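Local coordinates for protein Abbfa_003403 (Acinetobacter baumannii, PDB 4ZXH) that is a four-domain nonribosomal peptide synthetase that probably activates an amino acid as an adenylate, loads it onto phosphopantetheine and condenses and releases the product, at residues Y669-S674 against Q715-T720; D745-E750 against L887-G892; G881-V886 against M936-F941; L899-G904 against V911-G916; D945-P948 against K954-R957. All coordinates share one frame; numbering follows the deposited sequence.

Contact 1 (Y669-S674 against Q715-T720); sequences YAFDIS and QATPAT
The Phe671 ring meets Thr717 at its edge: methyl CG2 of Thr717 lies near the ring plane, 4.1 Å from CE2 of Phe671. One face of the same ring is occupied from within its own segment, where CG2 of Ile673 sits 3.8 Å above the plane, offset toward the rim. The Phe671 chi1 of -168° swings the ring away from its own N and out toward the start of helix 718-725. The second flat group is the Gln715 amide, which crosses the Ile673 side chain at a slant. Its NE2 lies 3.3 Å from CB of Ile673 and bonds to O of Ile673 at 2.8 Å, but the N-H points poorly, at 116°, and the bond is weak. Other partners settle the amide: NE2 also donates to Glu677, and OE1 accepts from the indole N-H of Trp771, so both ends of this buried group are fixed. Thr717 likewise turns its hydroxyl elsewhere, to the backbone O of Lys953. The loop itself is a type I turn from Phe671 to Ser674, and O of Phe671 is gripped twice, by N of Ser674 and by OG of Ser674 at 2.9 Å, the latter almost in line with the carbonyl bond. Residues 671-674 read Phe-Asp-Ile-Ser, the A4 core motif of adenylation domains. Phe671 and Ile673 flank Asp672 in the sequence and turn to 715-720; in relatives this aspartate binds the amino group of the substrate.

Contact 2 (D745-E750 against L887-G892); sequences DTILAE and LKQIDG
Asp745 and Lys888 meet with their side chains crossed at about a right angle. OD2 of Asp745 lies 3.6 Å from CE of Lys888 and 3.7 Å from its NZ, a long salt bridge in which the carboxylate touches the end of the aliphatic chain as closely as the ammonium. The lysine runs extended from CG and then bends at its last torsion (chi4 96°), which turns NZ away from the line of the chain and alongside OD2. Next to this pair sits Ile747. Its CD1 meets both the CG methylene and the amide nitrogen NE2 of Gln889, each at 3.8 Å, and its CG1 stands 4.2 Å from the CD methylene of Lys888. The isoleucine thus fits between two longer, polar side chains; the exposed Gln889 forms the outer border.

One shell further out, Asn885, one turn earlier on helix 880-888, fills in against Asp745, Thr746 and Ile747. Lys888 has a second acidic neighbour in Asp895, again a long and weak pairing. Asp745 occupies the N-cap position of helix 746-753, where its negative charge would be expected to suit the helix's amino end, and its backbone O accepts from N of Ala749. Around the helix from Ile747, Leu748 packs on Pro718 and Leu725.

Helix 746-753 belongs to the large part of the adenylation domain and helix 880-888 to the small C-terminal part. A thin, partly solvated seam of this sort, with a stretched ion pair, is consistent with the two-part adenylation fold, whose C-terminal portion rotates between catalytic states.

Contact 3 (G881-V886 against M936-F941); sequences GEIENV and MVPSAF
Met936 runs extended through chi2 (173°) and then bends at chi3 (71°), which swings its methyl CE back toward helix 880-888, where Glu882 and Ile883 receive it. CE sits between an acidic side chain and an aliphatic one, 3.4 Å from OE1 of Glu882 and 3.9 Å from CG1 of Ile883; the methionine side chain runs at a slant to both. The two branches of Ile883 straddle the backbone O of Met936. CG1, anti to the carbonyl carbon (chi1 -45°), carries CD1 outward to the closest approach, 3.3 Å from that oxygen, while CG2 stands 3.8 Å from it. CG2 also reaches CG of Pro938 at 4.1 Å, and there the two side chains slide past each other in opposite directions.

Around this patch the helix and the loop both lean on the small sheet: Ile883 also packs on Leu910, and Pro938 on Ala912, both of strand 907-916. Glu882 also touches Pro220, within the condensation domain, so the helix end stands where two catalytic units meet. Residues 881-884 close the A8 core motif of adenylation domains, and Met936 to Pro938 end the A9 motif, Leu-Pro-Ala-Tyr-Met-Val-Pro.

Chemically the join between these two motifs is almost wholly van der Waals in kind. Carbon groups lie against a carbonyl oxygen and a carboxylate oxygen, but neither oxygen receives a hydrogen bond from the opposite segment. The attraction is therefore mainly dispersive and places little directional constraint on how the helix and the loop sit together.

Contact 4 (L899-G904 against V911-G916); sequences LVKTTG and VAYVTG
Leu899 and Val911 form an antiparallel hydrogen-bonded pair, and this is the tight part of the contact. N of Leu899 donates to O of Val911 at 3.0 Å, and N of Val911 returns the bond to O of Leu899 at 2.9 Å. On the side-chain face shared by Leu899, Val911 and Lys901, CD1 of Leu899 comes to 3.9 Å from CE2 of Tyr913, approaching the ring obliquely as the two side chains cross near a right angle. Lys901 joins this packing with its first methylenes: CG rests 3.7 Å from CG2 of Val911. Tyr913 is held from outside the contact: its OH donates to the backbone O of Pro961, and its ring meets Phe960 edge-to-face.

The loose side begins at the far end of Lys901. A bend at chi2 (-71°) takes the chain past the tyrosine, with CE 4.0 Å from OH of Tyr913, and NZ has a partner in Glu962, though that ion pair is long and weak. Toward the hairpin turn, Thr902 and Gly904 are exposed, and Thr903 and Gly904 are poorly ordered.

Together these strands make the hairpin 893-903 and 907-916 of the adenylation domain's C-terminal portion. The chemistry divides by depth: paired backbone bonds and apolar contact fix the buried end, whereas the lysine's methylenes lie on Val911 while its charge lies farther out, near Glu962.

Contact 5 (D945-P948 against K954-R957); sequences DEFP and KLDR
Pro948 and Asp956 face each other across a loop that turns back on itself, with N of Asp956 donating to O of Pro948 at 3.0 Å; the N-H is almost straight (172°), but the donor is tilted 32° from the carbonyl plane. The loop holds the A10 core motif of adenylation domains, running from Pro948 to Arg957, and this bond closes it near its two ends. Beside the backbone bond, Leu955 reaches over to Phe947: CD2 of Leu955 lies 3.7 Å from CB of Phe947 and 3.9 Å from CD2 of its ring, which it approaches obliquely. Phe947 is otherwise buried against strands 893-903 and 907-916 and meets the ring of Phe960, so the leucine is joined to the small domain's core. Leu955 also gives its backbone N-H to Glu742, in the large part of the adenylation domain. In Asp956 a chi1 of -165° turns the carboxylate away from the bonded carbonyl and leaves CB as the part that touches, 3.6 Å from O of Pro948.

Overall arrangement
Contact 1 lies in the large part of the adenylation domain, contacts 3 and 4 in its small C-terminal part; contact 2 joins the two, and contact 5 is a loop of the small part that reaches the large one. There CZ of Phe671 stands 3.9 Å from CE of Lys954, and the centres of contacts 1 and 5 are about 16 Å apart. In this family A4 and A10 border the adenylation site, so both contacts probably lie beside it. Contact 2 adjoins contact 1 through Pro718 and Leu748 and shares helix 880-888 with contact 3. Contacts 3 and 4, centres about 9 Å apart, share one sheet. Phe947 of contact 5 packs on Tyr913 and Thr915.

Contact 1 (Y669-S674 against Q715-T720)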
# COMPACT_ATOMS: atom_id res chain seq x y z
N TYR A 669 25.91 11.38 29.85
CA TYR A 669 25.35 12.43 30.69
C TYR A 669 25.18 13.71 29.89
O TYR A 669 24.68 14.71 30.41
CB TYR A 669 26.23 12.68 31.92
CG TYR A 669 27.62 13.16 31.58
CD1 TYR A 669 27.92 14.52 31.56
CD2 TYR A 669 28.64 12.26 31.29
CE1 TYR A 669 29.21 14.97 31.26
CE2 TYR A 669 29.92 12.70 30.98
CZ TYR A 669 30.19 14.06 30.96
OH TYR A 669 31.46 14.49 30.66
N ALA A 670 25.59 13.67 28.63
CA ALA A 670 25.33 14.77 27.72
C ALA A 670 23.98 14.60 27.04
O ALA A 670 23.67 15.31 26.09
CB ALA A 670 26.41 14.87 26.70
N PHE A 671 23.21 13.64 27.53
CA PHE A 671 21.82 13.42 27.13
C PHE A 671 20.99 13.49 28.41
O PHE A 671 21.29 12.81 29.38
CB PHE A 671 21.66 12.07 26.43
CG PHE A 671 20.35 11.88 25.75
CD1 PHE A 671 19.51 12.97 25.50
CD2 PHE A 671 19.95 10.60 25.35
CE1 PHE A 671 18.29 12.79 24.86
CE2 PHE A 671 18.72 10.41 24.71
CZ PHE A 671 17.89 11.50 24.47
N ASP A 672 19.95 14.32 28.43
CA ASP A 672 19.32 14.64 29.71
C ASP A 672 18.70 13.43 30.38
O ASP A 672 18.53 13.42 31.60
CB ASP A 672 18.26 15.77 29.54
CG ASP A 672 17.08 15.39 28.63
OD1 ASP A 672 17.11 14.32 27.98
OD2 ASP A 672 16.13 16.19 28.54
N ILE A 673 18.38 12.38 29.62
CA ILE A 673 17.63 11.26 30.19
C ILE A 673 18.49 10.49 31.19
O ILE A 673 17.98 9.80 32.06
CB ILE A 673 17.08 10.29 29.10
CG1 ILE A 673 18.17 9.39 28.53
CG2 ILE A 673 16.39 11.07 27.98
CD1 ILE A 673 17.63 8.40 27.52
N SER A 674 19.81 10.68 31.07
CA SER A 674 20.76 10.08 32.00
C SER A 674 20.53 10.54 33.43
O SER A 674 20.86 9.83 34.38
CB SER A 674 22.19 10.43 31.58
OG SER A 674 22.41 11.81 31.81
N GLN A 715 17.10 1.80 31.20
CA GLN A 715 16.55 2.76 30.25
C GLN A 715 17.54 2.97 29.10
O GLN A 715 18.75 3.05 29.31
CB GLN A 715 16.18 4.07 30.94
CG GLN A 715 16.53 5.31 30.16
CD GLN A 715 15.92 6.59 30.71
OE1 GLN A 715 14.72 6.67 30.99
NE2 GLN A 715 16.77 7.59 30.93
N ALA A 716 17.00 3.04 27.88
CA ALA A 716 17.82 3.06 26.68
C ALA A 716 16.99 3.47 25.46
O ALA A 716 15.79 3.20 25.39
CB ALA A 716 18.44 1.69 26.44
N THR A 717 17.65 4.10 24.49
CA THR A 717 17.04 4.36 23.20
C THR A 717 16.89 3.04 22.43
O THR A 717 17.64 2.08 22.66
CB THR A 717 17.88 5.34 22.37
OG1 THR A 717 19.15 4.74 22.07
CG2 THR A 717 18.09 6.64 23.15
N PRO A 718 15.91 2.99 21.50
CA PRO A 718 15.69 1.82 20.64
C PRO A 718 16.96 1.21 20.08
O PRO A 718 17.10 -0.01 20.09
CB PRO A 718 14.83 2.39 19.52
CG PRO A 718 13.95 3.41 20.25
CD PRO A 718 14.85 4.01 21.33
N ALA A 719 17.88 2.05 19.61
CA ALA A 719 19.14 1.57 19.06
C ALA A 719 19.82 0.56 19.97
O ALA A 719 20.27 -0.48 19.52
CB ALA A 719 20.07 2.72 18.79
N THR A 720 19.88 0.88 21.26
CA THR A 720 20.49 -0.02 22.23
C THR A 720 19.66 -1.29 22.38
O THR A 720 20.20 -2.40 22.42
CB THR A 720 20.65 0.64 23.61
OG1 THR A 720 21.19 1.96 23.46
CG2 THR A 720 21.58 -0.17 24.48

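Contact 2 (D745-E750 against L887-G892)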
# COMPACT_ATOMS: atom_id res chain seq x y z
N ASP A 745 8.43 1.29 17.46
CA ASP A 745 7.70 0.57 16.42
C ASP A 745 7.16 -0.74 16.98
O ASP A 745 7.68 -1.26 17.97
CB ASP A 745 8.58 0.30 15.18
CG ASP A 745 9.93 -0.33 15.53
OD1 ASP A 745 10.62 0.18 16.44
OD2 ASP A 745 10.27 -1.36 14.92
N THR A 746 6.12 -1.26 16.35
CA THR A 746 5.44 -2.44 16.87
C THR A 746 6.36 -3.67 16.92
O THR A 746 6.28 -4.46 17.87
CB THR A 746 4.19 -2.76 16.03
OG1 THR A 746 4.56 -2.72 14.65
CG2 THR A 746 3.12 -1.70 16.25
N ILE A 747 7.23 -3.82 15.92
CA ILE A 747 8.13 -4.97 15.89
C ILE A 747 9.06 -5.01 17.11
O ILE A 747 9.22 -6.05 17.74
CB ILE A 747 9.01 -5.00 14.62
CG1 ILE A 747 8.17 -4.78 13.35
CG2 ILE A 747 9.80 -6.31 14.55
CD1 ILE A 747 7.24 -5.91 13.01
N LEU A 748 9.68 -3.88 17.43
CA LEU A 748 10.57 -3.84 18.60
C LEU A 748 9.77 -4.07 19.87
O LEU A 748 10.25 -4.67 20.83
CB LEU A 748 11.31 -2.51 18.68
CG LEU A 748 12.18 -2.32 19.93
CD1 LEU A 748 13.21 -3.43 20.07
CD2 LEU A 748 12.85 -0.96 19.94
N ALA A 749 8.53 -3.60 19.86
CA ALA A 749 7.67 -3.72 21.01
C ALA A 749 7.38 -5.18 21.32
O ALA A 749 7.50 -5.60 22.47
CB ALA A 749 6.37 -2.96 20.79
N GLU A 750 7.01 -5.97 20.31
CA GLU A 750 6.68 -7.36 20.60
C GLU A 750 7.90 -8.12 21.08
O GLU A 750 7.81 -8.91 22.01
CB GLU A 750 6.07 -8.08 19.40
CG GLU A 750 4.56 -8.28 19.56
CD GLU A 750 4.18 -9.38 20.56
OE1 GLU A 750 4.77 -10.48 20.50
OE2 GLU A 750 3.31 -9.12 21.42
N LEU A 887 8.88 -3.98 5.84
CA LEU A 887 10.25 -4.37 5.52
C LEU A 887 10.89 -5.20 6.64
O LEU A 887 11.52 -6.22 6.38
CB LEU A 887 11.09 -3.12 5.25
CG LEU A 887 10.93 -2.49 3.88
CD1 LEU A 887 11.52 -1.08 3.86
CD2 LEU A 887 11.60 -3.34 2.83
N LYS A 888 10.73 -4.79 7.89
CA LYS A 888 11.35 -5.51 9.00
C LYS A 888 10.83 -6.94 9.15
O LYS A 888 11.44 -7.77 9.82
CB LYS A 888 11.14 -4.77 10.31
CG LYS A 888 11.87 -3.44 10.42
CD LYS A 888 11.59 -2.81 11.80
CE LYS A 888 12.51 -1.64 12.12
NZ LYS A 888 11.96 -0.29 11.81
N GLN A 889 9.71 -7.24 8.52
CA GLN A 889 9.08 -8.55 8.68
C GLN A 889 9.62 -9.57 7.67
O GLN A 889 9.33 -10.77 7.77
CB GLN A 889 7.56 -8.44 8.57
CG GLN A 889 6.88 -8.05 9.87
CD GLN A 889 5.39 -7.76 9.72
OE1 GLN A 889 4.87 -7.58 8.61
NE2 GLN A 889 4.69 -7.74 10.84
N ILE A 890 10.39 -9.09 6.69
CA ILE A 890 11.20 -9.97 5.87
C ILE A 890 12.27 -10.69 6.71
O ILE A 890 12.94 -10.09 7.59
CB ILE A 890 11.93 -9.22 4.75
CG1 ILE A 890 11.05 -8.14 4.12
CG2 ILE A 890 12.44 -10.20 3.71
CD1 ILE A 890 9.87 -8.65 3.51
N ASP A 891 12.41 -11.99 6.46
CA ASP A 891 13.53 -12.75 7.00
C ASP A 891 14.78 -12.24 6.30
O ASP A 891 14.83 -12.17 5.07
CB ASP A 891 13.35 -14.26 6.79
N GLY A 892 15.78 -11.84 7.09
CA GLY A 892 17.00 -11.29 6.54
C GLY A 892 17.18 -9.86 6.99
O GLY A 892 18.23 -9.48 7.51

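Contact 3 (G881-V886 against M936-F941)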
# COMPACT_ATOMS: atom_id res chain seq x y z
N GLY A 881 6.51 4.80 8.73
CA GLY A 881 6.71 3.67 9.61
C GLY A 881 5.94 2.41 9.23
O GLY A 881 6.36 1.31 9.58
N GLU A 882 4.83 2.55 8.52
CA GLU A 882 4.11 1.36 8.09
C GLU A 882 4.94 0.63 7.05
O GLU A 882 5.03 -0.61 7.06
CB GLU A 882 2.74 1.70 7.55
CG GLU A 882 1.85 2.35 8.58
CD GLU A 882 0.50 2.74 8.02
OE1 GLU A 882 0.26 2.44 6.83
OE2 GLU A 882 -0.31 3.33 8.77
N ILE A 883 5.57 1.39 6.16
CA ILE A 883 6.50 0.79 5.22
C ILE A 883 7.66 0.12 5.97
O ILE A 883 8.08 -0.99 5.63
CB ILE A 883 7.05 1.81 4.22
CG1 ILE A 883 5.92 2.69 3.69
CG2 ILE A 883 7.82 1.12 3.09
CD1 ILE A 883 6.39 3.76 2.71
N GLU A 884 8.18 0.79 7.00
CA GLU A 884 9.31 0.25 7.77
C GLU A 884 8.96 -1.07 8.45
O GLU A 884 9.77 -2.00 8.47
CB GLU A 884 9.81 1.27 8.79
CG GLU A 884 10.45 2.49 8.12
CD GLU A 884 10.70 3.66 9.06
OE1 GLU A 884 10.31 3.60 10.26
OE2 GLU A 884 11.28 4.66 8.58
N ASN A 885 7.74 -1.15 8.98
CA ASN A 885 7.26 -2.38 9.62
C ASN A 885 7.16 -3.55 8.65
O ASN A 885 7.54 -4.68 9.00
CB ASN A 885 5.92 -2.14 10.30
CG ASN A 885 6.06 -1.44 11.65
OD1 ASN A 885 7.06 -1.61 12.36
ND2 ASN A 885 5.06 -0.64 12.01
N VAL A 886 6.67 -3.30 7.43
CA VAL A 886 6.55 -4.39 6.46
C VAL A 886 7.95 -4.90 6.06
O VAL A 886 8.18 -6.11 5.98
CB VAL A 886 5.75 -3.98 5.20
CG1 VAL A 886 5.85 -5.05 4.15
CG2 VAL A 886 4.29 -3.74 5.53
N MET A 936 2.61 3.22 -1.53
CA MET A 936 3.59 3.13 -0.45
C MET A 936 4.81 2.26 -0.79
O MET A 936 5.63 1.95 0.09
CB MET A 936 2.89 2.63 0.81
CG MET A 936 1.89 3.66 1.33
SD MET A 936 0.85 3.16 2.71
CE MET A 936 2.05 3.12 4.03
N VAL A 937 4.95 1.86 -2.05
CA VAL A 937 6.08 1.04 -2.47
C VAL A 937 7.24 1.90 -2.94
O VAL A 937 7.10 2.63 -3.92
CB VAL A 937 5.71 0.10 -3.61
CG1 VAL A 937 6.97 -0.64 -4.09
CG2 VAL A 937 4.63 -0.86 -3.16
N PRO A 938 8.39 1.82 -2.25
CA PRO A 938 9.56 2.67 -2.52
C PRO A 938 10.06 2.57 -3.94
O PRO A 938 9.96 1.51 -4.56
CB PRO A 938 10.61 2.15 -1.54
CG PRO A 938 9.81 1.63 -0.41
CD PRO A 938 8.60 1.00 -1.05
N SER A 939 10.58 3.68 -4.46
CA SER A 939 11.15 3.72 -5.80
C SER A 939 12.64 3.33 -5.79
O SER A 939 13.21 3.14 -6.86
CB SER A 939 11.00 5.10 -6.41
OG SER A 939 9.71 5.63 -6.16
N ALA A 940 13.25 3.23 -4.61
CA ALA A 940 14.68 2.90 -4.50
C ALA A 940 15.02 2.15 -3.20
O ALA A 940 14.45 2.40 -2.15
CB ALA A 940 15.52 4.15 -4.61
N PHE A 941 15.95 1.21 -3.32
CA PHE A 941 16.38 0.36 -2.22
C PHE A 941 17.89 0.42 -2.13
O PHE A 941 18.57 0.22 -3.13
CB PHE A 941 15.91 -1.09 -2.41
CG PHE A 941 14.42 -1.25 -2.38
CD1 PHE A 941 13.78 -1.70 -1.23
CD2 PHE A 941 13.64 -0.93 -3.50
CE1 PHE A 941 12.39 -1.84 -1.19
CE2 PHE A 941 12.25 -1.07 -3.47
CZ PHE A 941 11.62 -1.52 -2.31

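Contact 4 (L899-G904 against V911-G916)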
# COMPACT_ATOMS: atom_id res chain seq x y z
N LEU A 899 12.65 7.15 3.68
CA LEU A 899 12.57 8.62 3.63
C LEU A 899 11.92 9.08 2.34
O LEU A 899 11.90 8.35 1.34
CB LEU A 899 13.95 9.27 3.75
CG LEU A 899 14.88 8.85 4.91
CD1 LEU A 899 16.24 9.55 4.81
CD2 LEU A 899 14.22 9.09 6.26
N VAL A 900 11.40 10.30 2.36
CA VAL A 900 10.98 10.94 1.13
C VAL A 900 12.13 11.82 0.65
O VAL A 900 12.71 12.56 1.45
CB VAL A 900 9.70 11.78 1.34
CG1 VAL A 900 9.33 12.52 0.06
CG2 VAL A 900 8.54 10.88 1.79
N LYS A 901 12.46 11.73 -0.64
CA LYS A 901 13.49 12.60 -1.23
C LYS A 901 12.96 13.30 -2.48
O LYS A 901 12.03 12.80 -3.12
CB LYS A 901 14.75 11.81 -1.59
CG LYS A 901 15.48 11.20 -0.41
CD LYS A 901 16.19 12.23 0.46
CE LYS A 901 16.93 11.52 1.59
NZ LYS A 901 17.73 12.44 2.45
N THR A 902 13.55 14.44 -2.82
CA THR A 902 13.14 15.23 -3.99
C THR A 902 13.96 14.85 -5.24
O THR A 902 15.11 14.44 -5.11
CB THR A 902 13.26 16.73 -3.69
OG1 THR A 902 12.53 17.03 -2.49
CG2 THR A 902 12.72 17.58 -4.83
N THR A 903 13.37 14.99 -6.43
CA THR A 903 14.00 14.55 -7.68
C THR A 903 13.60 15.34 -8.93
O THR A 903 12.41 15.60 -9.14
CB THR A 903 13.66 13.08 -7.96
OG1 THR A 903 14.18 12.28 -6.91
CG2 THR A 903 14.23 12.62 -9.30
N GLY A 904 14.58 15.69 -9.75
CA GLY A 904 14.34 16.37 -11.02
C GLY A 904 13.60 17.67 -10.83
O GLY A 904 14.17 18.66 -10.36
N VAL A 911 12.43 6.32 -0.60
CA VAL A 911 13.70 5.55 -0.55
C VAL A 911 13.71 4.62 0.64
O VAL A 911 13.40 5.03 1.76
CB VAL A 911 14.92 6.47 -0.39
CG1 VAL A 911 16.22 5.70 -0.67
CG2 VAL A 911 14.81 7.65 -1.30
N ALA A 912 14.10 3.37 0.42
CA ALA A 912 14.20 2.45 1.54
C ALA A 912 15.64 2.04 1.78
O ALA A 912 16.28 1.47 0.90
CB ALA A 912 13.34 1.21 1.30
N TYR A 913 16.15 2.35 2.97
CA TYR A 913 17.47 1.86 3.39
C TYR A 913 17.30 0.60 4.26
O TYR A 913 16.42 0.56 5.14
CB TYR A 913 18.23 2.94 4.17
CG TYR A 913 18.35 4.27 3.45
CD1 TYR A 913 19.49 4.59 2.70
CD2 TYR A 913 17.33 5.20 3.52
CE1 TYR A 913 19.60 5.81 2.03
CE2 TYR A 913 17.42 6.42 2.86
CZ TYR A 913 18.56 6.72 2.12
OH TYR A 913 18.64 7.93 1.47
N VAL A 914 18.10 -0.44 4.00
CA VAL A 914 17.97 -1.68 4.78
C VAL A 914 19.32 -2.26 5.21
O VAL A 914 20.33 -2.07 4.52
CB VAL A 914 17.19 -2.75 4.00
CG1 VAL A 914 15.74 -2.31 3.79
CG2 VAL A 914 17.86 -3.01 2.66
N THR A 915 19.34 -2.93 6.37
CA THR A 915 20.52 -3.70 6.82
C THR A 915 20.12 -5.12 7.10
O THR A 915 18.97 -5.38 7.46
CB THR A 915 21.16 -3.17 8.13
OG1 THR A 915 20.14 -3.03 9.13
CG2 THR A 915 21.82 -1.87 7.94
N GLY A 916 21.06 -6.04 6.98
CA GLY A 916 20.80 -7.44 7.26
C GLY A 916 21.96 -8.33 6.87
O GLY A 916 22.89 -7.89 6.19

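Contact 5 (D945-P948 against K954-R957)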
# COMPACT_ATOMS: atom_id res chain seq x y z
N ASP A 945 25.53 -1.21 5.69
CA ASP A 945 26.08 -2.08 6.72
C ASP A 945 25.59 -1.66 8.10
O ASP A 945 25.14 -2.47 8.90
CB ASP A 945 27.60 -2.05 6.65
CG ASP A 945 28.25 -2.95 7.66
OD1 ASP A 945 27.72 -4.07 7.83
OD2 ASP A 945 29.29 -2.52 8.26
N GLU A 946 25.67 -0.36 8.38
CA GLU A 946 25.29 0.18 9.67
C GLU A 946 24.56 1.49 9.52
O GLU A 946 25.06 2.42 8.86
CB GLU A 946 26.52 0.37 10.56
CG GLU A 946 26.84 -0.85 11.40
CD GLU A 946 28.18 -0.74 12.11
OE1 GLU A 946 28.71 0.39 12.18
OE2 GLU A 946 28.69 -1.78 12.57
N PHE A 947 23.39 1.58 10.14
CA PHE A 947 22.65 2.83 10.10
C PHE A 947 23.39 3.88 10.91
O PHE A 947 23.79 3.61 12.04
CB PHE A 947 21.23 2.63 10.63
CG PHE A 947 20.30 1.97 9.64
CD1 PHE A 947 20.74 1.63 8.38
CD2 PHE A 947 18.99 1.71 9.98
CE1 PHE A 947 19.88 1.03 7.46
CE2 PHE A 947 18.12 1.12 9.08
CZ PHE A 947 18.57 0.78 7.81
N PRO A 948 23.60 5.08 10.33
CA PRO A 948 24.30 6.18 11.01
C PRO A 948 23.54 6.63 12.25
O PRO A 948 22.33 6.83 12.17
CB PRO A 948 24.29 7.32 9.97
CG PRO A 948 23.92 6.69 8.66
CD PRO A 948 23.08 5.47 9.01
N LYS A 954 20.48 7.95 18.49
CA LYS A 954 19.26 8.01 17.68
C LYS A 954 19.67 7.90 16.23
O LYS A 954 20.79 8.26 15.87
CB LYS A 954 18.50 9.33 17.88
CG LYS A 954 17.92 9.57 19.25
CD LYS A 954 17.31 10.94 19.28
CE LYS A 954 17.01 11.40 20.70
NZ LYS A 954 16.70 12.86 20.72
N LEU A 955 18.76 7.42 15.38
CA LEU A 955 19.02 7.38 13.94
C LEU A 955 19.24 8.79 13.39
O LEU A 955 18.43 9.70 13.63
CB LEU A 955 17.86 6.71 13.19
CG LEU A 955 17.64 5.22 13.39
CD1 LEU A 955 16.32 4.82 12.78
CD2 LEU A 955 18.76 4.44 12.77
N ASP A 956 20.33 8.95 12.66
CA ASP A 956 20.67 10.25 12.09
C ASP A 956 20.18 10.39 10.65
O ASP A 956 20.98 10.40 9.71
CB ASP A 956 22.18 10.45 12.17
CG ASP A 956 22.59 11.89 11.93
OD1 ASP A 956 21.67 12.74 11.80
OD2 ASP A 956 23.82 12.16 11.85
N ARG A 957 18.86 10.51 10.48
CA ARG A 957 18.23 10.55 9.16
C ARG A 957 18.85 11.54 8.15
O ARG A 957 18.93 11.25 6.96
CB ARG A 957 16.72 10.83 9.32
CG ARG A 957 15.94 9.61 9.84
CD ARG A 957 14.46 9.89 10.01
NE ARG A 957 13.69 8.72 10.42
CZ ARG A 957 13.74 8.19 11.64
NH1 ARG A 957 14.54 8.71 12.57
NH2 ARG A 957 13.00 7.12 11.93